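Local coordinates for protein KLLA0E02245p (Kluyveromyces lactis, PDB 4GPS) that hydrolyses NAD and N7-methylguanosine caps from the 5' ends of RNA and degrades RNA as a 5'-3' exoribonuclease, using a divalent metal cation, at residues His90-Ile95 with Ala99-Asn104; His183-Ile188 with Leu275-Glu280; Ile188-Phe193 with Met314-Asn319. All blocks are in the same frame, centred on the assembly; numbering follows the deposited sequence.

In the fold
The three contacts follow one route from the edge of the sheet to its helical cover. Contact 1 comes first along the chain, a hairpin of strands 86-95 and 100-103, and strand 259-268 links it to strand 273-285, which carries one half of contact 2. The centres of contacts 1 and 2 lie about 18 Å apart. Contacts 2 and 3, centres about 10 Å apart, share helix 182-190 and I188, and their segments alternate in sequence; the helix meets the strand through I185 and helix 305-319 through I189 and M190. I186 CG1 meets I316 CG2 at 4.0 Å. Contacts 2 and 3 connect strand 273-285 with helix 305-319, which carry E280 and Q317, probable substrate-binding residues.

Contact 1 of 3, residues His90-Ile95 with Ala99-Asn104; sequences HNCSYI and ATLLWN
Strands 90-95 and 100-103 run antiparallel, their short axes 4.6 Å apart at closest and their N-to-C directions 151° apart, with C92 opposite W103 and Y94 opposite L101 as non-hydrogen-bonded pairs. S93 and L102 form a hydrogen-bonded pair, in which L102 N gives a nearly straight bond to S93 O (2.8 Å). On the face shared by C92, W103, Y94 and L101, the cysteine lies over the indole: its SG is 4.2 Å from the centroid of the six-membered ring of W103, almost on the normal, and CB also sits above that face. C92 SG stands between the backbone N and the carbonyl carbon (chi1 65°), which turns the sulfur onto the ring. The same indole points an edge at the imidazole face of H90, an offset edge-to-face pair with planes 84° apart. Further along, L101 CD2 presses on Y94 CB at 3.5 Å. This is a beta hairpin at the edge of the nuclease domain, and near its turn A99 and T100 both face I95 in a G1 beta bulge. Strand 259-268 continues the sheet beyond H90-I95, while helix 156-167 touches the side chains of Y94, L101 and W103. At the far end N104 uses both ends of its amide: ND2 donates to H90 ND1 at 3.1 Å, within both the ring and the amide planes, and OD1 accepts from N91 N at 2.9 Å. An alanine in place of N104 would remove both bonds and would probably let the H90 ring turn and deprive N91 N of its acceptor. On the opposite face I95 CD1 meets L102 CD1 at 4.0 Å, and S93 OG, beside L102 CB, is hydrogen-bonded to R108 N.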
loop_
_atom_site.group_PDB
_atom_site.type_symbol
_atom_site.label_atom_id
_atom_site.label_comp_id
_atom_site.label_asym_id
_atom_site.label_seq_id
_atom_site.Cartn_x
_atom_site.Cartn_y
_atom_site.Cartn_z
ATOM N N HIS A 90 -6.764 -15.278 0.492
ATOM C CA HIS A 90 -7.472 -15.532 -0.776
ATOM C C HIS A 90 -6.780 -14.670 -1.824
ATOM O O HIS A 90 -6.025 -13.760 -1.480
ATOM C CB HIS A 90 -8.932 -15.072 -0.715
ATOM C CG HIS A 90 -9.814 -15.932 0.130
ATOM N ND1 HIS A 90 -10.269 -17.165 -0.286
ATOM C CD2 HIS A 90 -10.323 -15.740 1.372
ATOM C CE1 HIS A 90 -11.022 -17.693 0.661
ATOM N NE2 HIS A 90 -11.072 -16.849 1.677
ATOM N N ASN A 91 -7.017 -14.979 -3.093
ATOM C CA ASN A 91 -6.523 -14.162 -4.165
ATOM C C ASN A 91 -7.537 -14.327 -5.276
ATOM O O ASN A 91 -8.341 -15.248 -5.232
ATOM C CB ASN A 91 -5.119 -14.562 -4.609
ATOM C CG ASN A 91 -5.040 -15.968 -5.075
ATOM O OD1 ASN A 91 -5.640 -16.338 -6.084
ATOM N ND2 ASN A 91 -4.283 -16.778 -4.352
ATOM N N CYS A 92 -7.559 -13.404 -6.233
ATOM C CA CYS A 92 -8.500 -13.527 -7.325
ATOM C C CYS A 92 -8.152 -12.629 -8.477
ATOM O O CYS A 92 -7.561 -11.568 -8.294
ATOM C CB CYS A 92 -9.920 -13.214 -6.874
ATOM S SG CYS A 92 -10.159 -11.527 -6.355
ATOM N N SER A 93 -8.486 -13.086 -9.674
ATOM C CA SER A 93 -8.252 -12.290 -10.854
ATOM C C SER A 93 -9.633 -11.829 -11.314
ATOM O O SER A 93 -10.624 -12.569 -11.270
ATOM C CB SER A 93 -7.512 -13.086 -11.933
ATOM O OG SER A 93 -8.015 -14.389 -12.044
ATOM N N TYR A 94 -9.696 -10.569 -11.690
ATOM C CA TYR A 94 -10.932 -9.983 -12.108
ATOM C C TYR A 94 -10.833 -9.673 -13.598
ATOM O O TYR A 94 -10.085 -8.777 -13.994
ATOM C CB TYR A 94 -11.166 -8.723 -11.258
ATOM C CG TYR A 94 -12.256 -7.800 -11.753
ATOM C CD1 TYR A 94 -13.385 -8.301 -12.409
ATOM C CD2 TYR A 94 -12.182 -6.425 -11.529
ATOM C CE1 TYR A 94 -14.403 -7.466 -12.827
ATOM C CE2 TYR A 94 -13.200 -5.582 -11.937
ATOM C CZ TYR A 94 -14.307 -6.112 -12.581
ATOM O OH TYR A 94 -15.340 -5.287 -12.936
ATOM N N ILE A 95 -11.560 -10.436 -14.417
ATOM C CA ILE A 95 -11.567 -10.227 -15.879
ATOM C C ILE A 95 -12.647 -9.162 -16.104
ATOM O O ILE A 95 -13.833 -9.467 -16.029
ATOM C CB ILE A 95 -11.979 -11.529 -16.656
ATOM C CG1 ILE A 95 -11.746 -12.779 -15.785
ATOM C CG2 ILE A 95 -11.195 -11.619 -17.976
ATOM C CD1 ILE A 95 -10.295 -13.033 -15.430
ATOM N N ALA A 99 -17.045 -9.594 -16.249
ATOM C CA ALA A 99 -17.636 -9.233 -14.953
ATOM C C ALA A 99 -17.543 -10.486 -14.105
ATOM O O ALA A 99 -18.514 -10.901 -13.466
ATOM C CB ALA A 99 -19.089 -8.816 -15.116
ATOM N N THR A 100 -16.348 -11.077 -14.126
ATOM C CA THR A 100 -16.054 -12.322 -13.433
ATOM C C THR A 100 -14.848 -12.263 -12.515
ATOM O O THR A 100 -13.831 -11.676 -12.858
ATOM C CB THR A 100 -15.768 -13.438 -14.451
ATOM O OG1 THR A 100 -16.955 -13.706 -15.202
ATOM C CG2 THR A 100 -15.300 -14.699 -13.758
ATOM N N LEU A 101 -14.969 -12.886 -11.352
ATOM C CA LEU A 101 -13.860 -12.966 -10.426
ATOM C C LEU A 101 -13.509 -14.444 -10.375
ATOM O O LEU A 101 -14.399 -15.275 -10.173
ATOM C CB LEU A 101 -14.274 -12.518 -9.028
ATOM C CG LEU A 101 -14.608 -11.056 -8.779
ATOM C CD1 LEU A 101 -15.176 -10.907 -7.381
ATOM C CD2 LEU A 101 -13.349 -10.218 -8.961
ATOM N N LEU A 102 -12.251 -14.788 -10.608
ATOM C CA LEU A 102 -11.845 -16.181 -10.509
ATOM C C LEU A 102 -11.047 -16.253 -9.214
ATOM O O LEU A 102 -10.015 -15.592 -9.073
ATOM C CB LEU A 102 -10.973 -16.579 -11.702
ATOM C CG LEU A 102 -11.669 -16.357 -13.040
ATOM C CD1 LEU A 102 -10.745 -16.769 -14.169
ATOM C CD2 LEU A 102 -12.948 -17.164 -13.083
ATOM N N TRP A 103 -11.512 -17.055 -8.271
ATOM C CA TRP A 103 -10.832 -17.158 -6.996
ATOM C C TRP A 103 -9.773 -18.233 -6.868
ATOM O O TRP A 103 -9.886 -19.317 -7.447
ATOM C CB TRP A 103 -11.834 -17.383 -5.854
ATOM C CG TRP A 103 -12.773 -16.243 -5.638
ATOM C CD1 TRP A 103 -13.948 -16.024 -6.281
ATOM C CD2 TRP A 103 -12.579 -15.130 -4.754
ATOM N NE1 TRP A 103 -14.505 -14.846 -5.851
ATOM C CE2 TRP A 103 -13.684 -14.277 -4.914
ATOM C CE3 TRP A 103 -11.572 -14.775 -3.844
ATOM C CZ2 TRP A 103 -13.816 -13.082 -4.198
ATOM C CZ3 TRP A 103 -11.696 -13.602 -3.142
ATOM C CH2 TRP A 103 -12.817 -12.764 -3.318
ATOM N N ASN A 104 -8.741 -17.896 -6.094
ATOM C CA ASN A 104 -7.667 -18.797 -5.747
ATOM C C ASN A 104 -7.105 -19.720 -6.829
ATOM O O ASN A 104 -6.479 -19.245 -7.769
ATOM C CB ASN A 104 -8.126 -19.579 -4.500
ATOM C CG ASN A 104 -8.500 -18.641 -3.350
ATOM O OD1 ASN A 104 -7.709 -17.761 -2.977
ATOM N ND2 ASN A 104 -9.692 -18.806 -2.798
#

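Contact 2 of 3, residues His183-Ile188 with Leu275-Glu280; sequences HHIIDI and LLIQAE. With CIT (citric acid), chain B.
I185 turns its two branches to different partners on strand 275-280: CG2, anti to the backbone N, faces L275, while CG1, beside that N (chi1 -60°), faces I277. These contacts pack helix 182-190 on strand 273-285, in the sheet of the PD-(D/E)XK nuclease fold. I185 CG2 and L275 CD1 meet tip to tip at 3.9 Å. The second meeting is oblique, with I185 CG1 4.1 Å from I277 CG1 and equally near to I277 CD1, so the isoleucine branch of the strand passes across that of the helix. The backbones stay well apart, 8.3 Å between the CA atoms of I185 and I277, and these few aliphatic groups bridge the interval. All three side chains are buried, and helix 370-393 helps to enclose them through F381 against I185 and F377 against L275.

Toward the C-terminal end of the strand the two elements diverge, and a citrate, probably from the crystallisation liquor, lies between them. R313 and R182 also bind it, so the anion collects basic groups beside E280, a residue that probably binds substrate. E280 N reaches citrate O3 through a weak bond of 3.5 Å. I186 CD1, on the helix side, touches citrate O1. The imidazole of H183 meets the citrate at its edge, where the carboxylate carbon C6 lies in the ring plane; H183 ND1 donates to citrate O5 at 2.8 Å and is also hydrogen-bonded to the citrate hydroxyl O7 at 3.2 Å.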
loop_
_atom_site.group_PDB
_atom_site.type_symbol
_atom_site.label_atom_id
_atom_site.label_comp_id
_atom_site.label_asym_id
_atom_site.label_seq_id
_atom_site.Cartn_x
_atom_site.Cartn_y
_atom_site.Cartn_z
ATOM N N HIS A 183 -4.639 0.766 -0.359
ATOM C CA HIS A 183 -4.459 2.194 -0.593
ATOM C C HIS A 183 -4.874 3.051 0.610
ATOM O O HIS A 183 -4.179 3.997 0.963
ATOM C CB HIS A 183 -5.266 2.631 -1.834
ATOM C CG HIS A 183 -4.787 3.908 -2.436
ATOM N ND1 HIS A 183 -3.747 3.959 -3.343
ATOM C CD2 HIS A 183 -5.138 5.197 -2.197
ATOM C CE1 HIS A 183 -3.474 5.222 -3.634
ATOM N NE2 HIS A 183 -4.303 5.994 -2.952
ATOM N N HIS A 184 -6.005 2.740 1.238
ATOM C CA HIS A 184 -6.453 3.549 2.372
ATOM C C HIS A 184 -5.680 3.306 3.643
ATOM O O HIS A 184 -5.611 4.203 4.483
ATOM C CB HIS A 184 -7.937 3.362 2.654
ATOM C CG HIS A 184 -8.801 3.652 1.477
ATOM N ND1 HIS A 184 -8.607 4.755 0.672
ATOM C CD2 HIS A 184 -9.816 2.950 0.922
ATOM C CE1 HIS A 184 -9.460 4.716 -0.335
ATOM N NE2 HIS A 184 -10.204 3.631 -0.207
ATOM N N ILE A 185 -5.116 2.106 3.807
ATOM C CA ILE A 185 -4.341 1.859 5.001
ATOM C C ILE A 185 -3.061 2.676 4.780
ATOM O O ILE A 185 -2.618 3.413 5.650
ATOM C CB ILE A 185 -4.037 0.343 5.216
ATOM C CG1 ILE A 185 -5.347 -0.469 5.341
ATOM C CG2 ILE A 185 -3.265 0.174 6.492
ATOM C CD1 ILE A 185 -6.270 0.076 6.426
ATOM N N ILE A 186 -2.481 2.588 3.600
ATOM C CA ILE A 186 -1.310 3.384 3.351
ATOM C C ILE A 186 -1.625 4.889 3.613
ATOM O O ILE A 186 -0.851 5.571 4.303
ATOM C CB ILE A 186 -0.791 3.176 1.900
ATOM C CG1 ILE A 186 -0.264 1.758 1.751
ATOM C CG2 ILE A 186 0.348 4.162 1.570
ATOM C CD1 ILE A 186 -0.264 1.277 0.316
ATOM N N ASP A 187 -2.752 5.402 3.102
ATOM C CA ASP A 187 -3.073 6.822 3.295
ATOM C C ASP A 187 -3.099 7.206 4.772
ATOM O O ASP A 187 -2.598 8.260 5.150
ATOM C CB ASP A 187 -4.448 7.230 2.710
ATOM C CG ASP A 187 -4.500 7.205 1.178
ATOM O OD1 ASP A 187 -3.490 7.545 0.508
ATOM O OD2 ASP A 187 -5.588 6.849 0.648
ATOM N N ILE A 188 -3.715 6.364 5.593
ATOM C CA ILE A 188 -3.817 6.641 7.000
ATOM C C ILE A 188 -2.449 6.641 7.674
ATOM O O ILE A 188 -2.196 7.484 8.511
ATOM C CB ILE A 188 -4.713 5.610 7.689
ATOM C CG1 ILE A 188 -6.160 5.837 7.266
ATOM C CG2 ILE A 188 -4.507 5.677 9.223
ATOM C CD1 ILE A 188 -7.038 4.587 7.389
ATOM N N LEU A 275 -6.393 -6.633 10.606
ATOM C CA LEU A 275 -6.643 -5.961 9.348
ATOM C C LEU A 275 -6.885 -7.000 8.245
ATOM O O LEU A 275 -6.156 -7.988 8.158
ATOM C CB LEU A 275 -5.440 -5.116 8.936
ATOM C CG LEU A 275 -5.057 -3.834 9.650
ATOM C CD1 LEU A 275 -4.248 -2.986 8.644
ATOM C CD2 LEU A 275 -6.289 -3.083 10.140
ATOM N N LEU A 276 -7.909 -6.797 7.417
ATOM C CA LEU A 276 -8.174 -7.703 6.292
ATOM C C LEU A 276 -8.058 -6.710 5.131
ATOM O O LEU A 276 -8.907 -5.851 4.957
ATOM C CB LEU A 276 -9.578 -8.290 6.365
ATOM C CG LEU A 276 -9.911 -9.183 5.182
ATOM C CD1 LEU A 276 -9.125 -10.475 5.242
ATOM C CD2 LEU A 276 -11.383 -9.501 5.220
ATOM N N ILE A 277 -7.002 -6.860 4.348
ATOM C CA ILE A 277 -6.647 -5.963 3.283
ATOM C C ILE A 277 -6.657 -6.568 1.896
ATOM O O ILE A 277 -6.250 -7.731 1.703
ATOM C CB ILE A 277 -5.203 -5.433 3.557
ATOM C CG1 ILE A 277 -5.206 -4.532 4.771
ATOM C CG2 ILE A 277 -4.635 -4.707 2.377
ATOM C CD1 ILE A 277 -3.791 -4.316 5.324
ATOM N N GLN A 278 -7.076 -5.745 0.931
ATOM C CA GLN A 278 -7.087 -6.130 -0.481
ATOM C C GLN A 278 -5.982 -5.350 -1.230
ATOM O O GLN A 278 -5.944 -4.119 -1.182
ATOM C CB GLN A 278 -8.442 -5.837 -1.116
ATOM C CG GLN A 278 -8.502 -6.239 -2.588
ATOM C CD GLN A 278 -9.876 -5.963 -3.222
ATOM O OE1 GLN A 278 -9.980 -5.251 -4.237
ATOM N NE2 GLN A 278 -10.926 -6.532 -2.633
ATOM N N ALA A 279 -5.078 -6.058 -1.907
ATOM C CA ALA A 279 -3.998 -5.382 -2.632
ATOM C C ALA A 279 -3.894 -5.882 -4.049
ATOM O O ALA A 279 -4.001 -7.075 -4.308
ATOM C CB ALA A 279 -2.649 -5.605 -1.913
ATOM N N GLU A 280 -3.690 -4.973 -4.980
ATOM C CA GLU A 280 -3.529 -5.393 -6.352
ATOM C C GLU A 280 -2.041 -5.692 -6.509
ATOM O O GLU A 280 -1.198 -4.862 -6.122
ATOM C CB GLU A 280 -3.955 -4.285 -7.317
ATOM C CG GLU A 280 -3.351 -4.470 -8.715
ATOM C CD GLU A 280 -3.845 -3.451 -9.734
ATOM O OE1 GLU A 280 -3.424 -3.557 -10.916
ATOM O OE2 GLU A 280 -4.651 -2.562 -9.352
HETATM C C1 CIT B . 0.118 2.712 -3.212
HETATM O O1 CIT B . -0.595 3.023 -2.277
HETATM O O2 CIT B . 0.964 3.628 -3.753
HETATM C C2 CIT B . 0.044 1.294 -3.778
HETATM C C3 CIT B . -1.411 0.946 -4.176
HETATM O O7 CIT B . -2.246 1.141 -3.036
HETATM C C4 CIT B . -1.495 -0.529 -4.648
HETATM C C5 CIT B . -2.890 -1.126 -4.465
HETATM O O3 CIT B . -3.099 -1.881 -3.549
HETATM O O4 CIT B . -3.892 -0.808 -5.332
HETATM C C6 CIT B . -1.854 1.843 -5.325
HETATM O O5 CIT B . -3.008 2.238 -5.389
HETATM O O6 CIT B . -0.959 2.190 -6.285
#

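Contact 3 of 3, residues Ile188-Phe193 with Met314-Asn319; sequences IIMCPF and MWIQTN
I189 and I316 lie antiparallel alongside each other where helix 182-190 meets helix 305-319, and this is the tight part of the contact. I189 CD1 lies against I316 CG2 at 3.6 Å, and at the other end of the pair I189 CG2 meets I316 CD1 at 3.7 Å. Each isoleucine thus offers its CG2 methyl to the other's CD1. M190 adds a third group: its chain folds back through two successive turns (chi2 -62°, chi3 -81°), so that SD comes 3.6 Å from I316 CD1, crossing the isoleucine at an angle. The CD1 methyl of I316 therefore touches both a methyl of I189 and the thioether sulfur of M190, all of it buried and apolar.

Away from these three side chains the two segments separate. F193 CD1 is 5.7 Å from I316 CD1, and W315 CZ3 is 6.0 Å from I189 CG2; W315 packs instead on helix 346-353, and its NE1 is hydrogen-bonded to T79. F193, in the 3-10 segment 191-193, lies against L312 and A373. N319, at the partly exposed end of its segment, turns to the chain near L82, whose N is bonded to N319 OD1. I189 is also backed by F377 of helix 370-393. I316 precedes Q317, which probably binds substrate, on helix 305-319, part of the helical cover of the PD-(D/E)XK nuclease fold of the DXO/Dom3Z family.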
loop_
_atom_site.group_PDB
_atom_site.type_symbol
_atom_site.label_atom_id
_atom_site.label_comp_id
_atom_site.label_asym_id
_atom_site.label_seq_id
_atom_site.Cartn_x
_atom_site.Cartn_y
_atom_site.Cartn_z
ATOM N N ILE A 188 -3.715 6.364 5.593
ATOM C CA ILE A 188 -3.817 6.641 7.000
ATOM C C ILE A 188 -2.449 6.641 7.674
ATOM O O ILE A 188 -2.196 7.484 8.511
ATOM C CB ILE A 188 -4.713 5.610 7.689
ATOM C CG1 ILE A 188 -6.160 5.837 7.266
ATOM C CG2 ILE A 188 -4.507 5.677 9.223
ATOM C CD1 ILE A 188 -7.038 4.587 7.389
ATOM N N ILE A 189 -1.566 5.715 7.304
ATOM C CA ILE A 189 -0.256 5.673 7.925
ATOM C C ILE A 189 0.571 6.886 7.474
ATOM O O ILE A 189 1.421 7.379 8.224
ATOM C CB ILE A 189 0.490 4.359 7.558
ATOM C CG1 ILE A 189 -0.273 3.169 8.120
ATOM C CG2 ILE A 189 1.908 4.347 8.130
ATOM C CD1 ILE A 189 0.069 1.843 7.389
ATOM N N MET A 190 0.305 7.371 6.261
ATOM C CA MET A 190 1.050 8.490 5.696
ATOM C C MET A 190 0.716 9.891 6.222
ATOM O O MET A 190 1.449 10.840 5.932
ATOM C CB MET A 190 0.904 8.486 4.162
ATOM C CG MET A 190 1.798 7.458 3.463
ATOM S SD MET A 190 3.613 7.701 3.689
ATOM C CE MET A 190 3.886 9.014 2.401
ATOM N N CYS A 191 -0.371 10.038 6.979
ATOM C CA CYS A 191 -0.770 11.364 7.476
ATOM C C CYS A 191 0.355 12.238 8.023
ATOM O O CYS A 191 0.535 13.360 7.579
ATOM C CB CYS A 191 -1.901 11.245 8.517
ATOM S SG CYS A 191 -3.455 10.728 7.766
ATOM N N PRO A 192 1.160 11.726 8.955
ATOM C CA PRO A 192 2.223 12.614 9.455
ATOM C C PRO A 192 3.347 12.937 8.497
ATOM O O PRO A 192 4.224 13.756 8.800
ATOM C CB PRO A 192 2.730 11.904 10.714
ATOM C CG PRO A 192 2.324 10.501 10.549
ATOM C CD PRO A 192 1.033 10.510 9.778
ATOM N N PHE A 193 3.334 12.325 7.326
ATOM C CA PHE A 193 4.409 12.611 6.406
ATOM C C PHE A 193 3.953 13.442 5.206
ATOM O O PHE A 193 4.745 13.706 4.301
ATOM C CB PHE A 193 5.086 11.295 5.986
ATOM C CG PHE A 193 5.373 10.379 7.140
ATOM C CD1 PHE A 193 4.434 9.421 7.544
ATOM C CD2 PHE A 193 6.521 10.522 7.881
ATOM C CE1 PHE A 193 4.631 8.630 8.669
ATOM C CE2 PHE A 193 6.737 9.732 9.024
ATOM C CZ PHE A 193 5.789 8.787 9.415
ATOM N N MET A 314 6.385 3.357 -0.449
ATOM C CA MET A 314 6.800 2.112 -1.093
ATOM C C MET A 314 7.059 1.069 0.019
ATOM O O MET A 314 6.593 -0.078 -0.032
ATOM C CB MET A 314 8.098 2.407 -1.844
ATOM C CG MET A 314 8.358 1.664 -3.073
ATOM S SD MET A 314 9.772 2.389 -3.978
ATOM C CE MET A 314 8.931 3.725 -4.914
ATOM N N TRP A 315 7.842 1.478 1.008
ATOM C CA TRP A 315 8.142 0.623 2.123
ATOM C C TRP A 315 6.834 0.208 2.818
ATOM O O TRP A 315 6.641 -0.976 3.078
ATOM C CB TRP A 315 9.043 1.366 3.114
ATOM C CG TRP A 315 9.284 0.601 4.392
ATOM C CD1 TRP A 315 10.161 -0.445 4.581
ATOM C CD2 TRP A 315 8.587 0.765 5.626
ATOM N NE1 TRP A 315 10.041 -0.939 5.847
ATOM C CE2 TRP A 315 9.084 -0.219 6.517
ATOM C CE3 TRP A 315 7.581 1.643 6.071
ATOM C CZ2 TRP A 315 8.611 -0.346 7.835
ATOM C CZ3 TRP A 315 7.108 1.511 7.385
ATOM C CH2 TRP A 315 7.626 0.523 8.246
ATOM N N ILE A 316 5.943 1.159 3.132
ATOM C CA ILE A 316 4.692 0.796 3.813
ATOM C C ILE A 316 3.902 -0.154 2.940
ATOM O O ILE A 316 3.317 -1.114 3.430
ATOM C CB ILE A 316 3.798 1.990 4.062
ATOM C CG1 ILE A 316 4.519 2.987 4.969
ATOM C CG2 ILE A 316 2.469 1.523 4.677
ATOM C CD1 ILE A 316 3.878 4.344 4.963
ATOM N N GLN A 317 3.909 0.115 1.639
ATOM C CA GLN A 317 3.178 -0.706 0.682
ATOM C C GLN A 317 3.583 -2.183 0.685
ATOM O O GLN A 317 2.729 -3.061 0.774
ATOM C CB GLN A 317 3.312 -0.108 -0.712
ATOM C CG GLN A 317 2.811 -0.969 -1.811
ATOM C CD GLN A 317 3.225 -0.453 -3.189
ATOM O OE1 GLN A 317 3.082 -1.154 -4.188
ATOM N NE2 GLN A 317 3.731 0.769 -3.244
ATOM N N THR A 318 4.869 -2.479 0.613
ATOM C CA THR A 318 5.252 -3.877 0.607
ATOM C C THR A 318 5.283 -4.450 2.006
ATOM O O THR A 318 4.968 -5.632 2.207
ATOM C CB THR A 318 6.597 -4.114 -0.092
ATOM O OG1 THR A 318 7.575 -3.223 0.419
ATOM C CG2 THR A 318 6.444 -3.897 -1.606
ATOM N N ASN A 319 5.599 -3.609 2.987
ATOM C CA ASN A 319 5.641 -4.104 4.353
ATOM C C ASN A 319 4.294 -4.590 4.878
ATOM O O ASN A 319 4.256 -5.379 5.808
ATOM C CB ASN A 319 6.198 -3.058 5.304
ATOM C CG ASN A 319 6.675 -3.672 6.587
ATOM O OD1 ASN A 319 6.047 -3.546 7.612
ATOM N ND2 ASN A 319 7.788 -4.378 6.518
#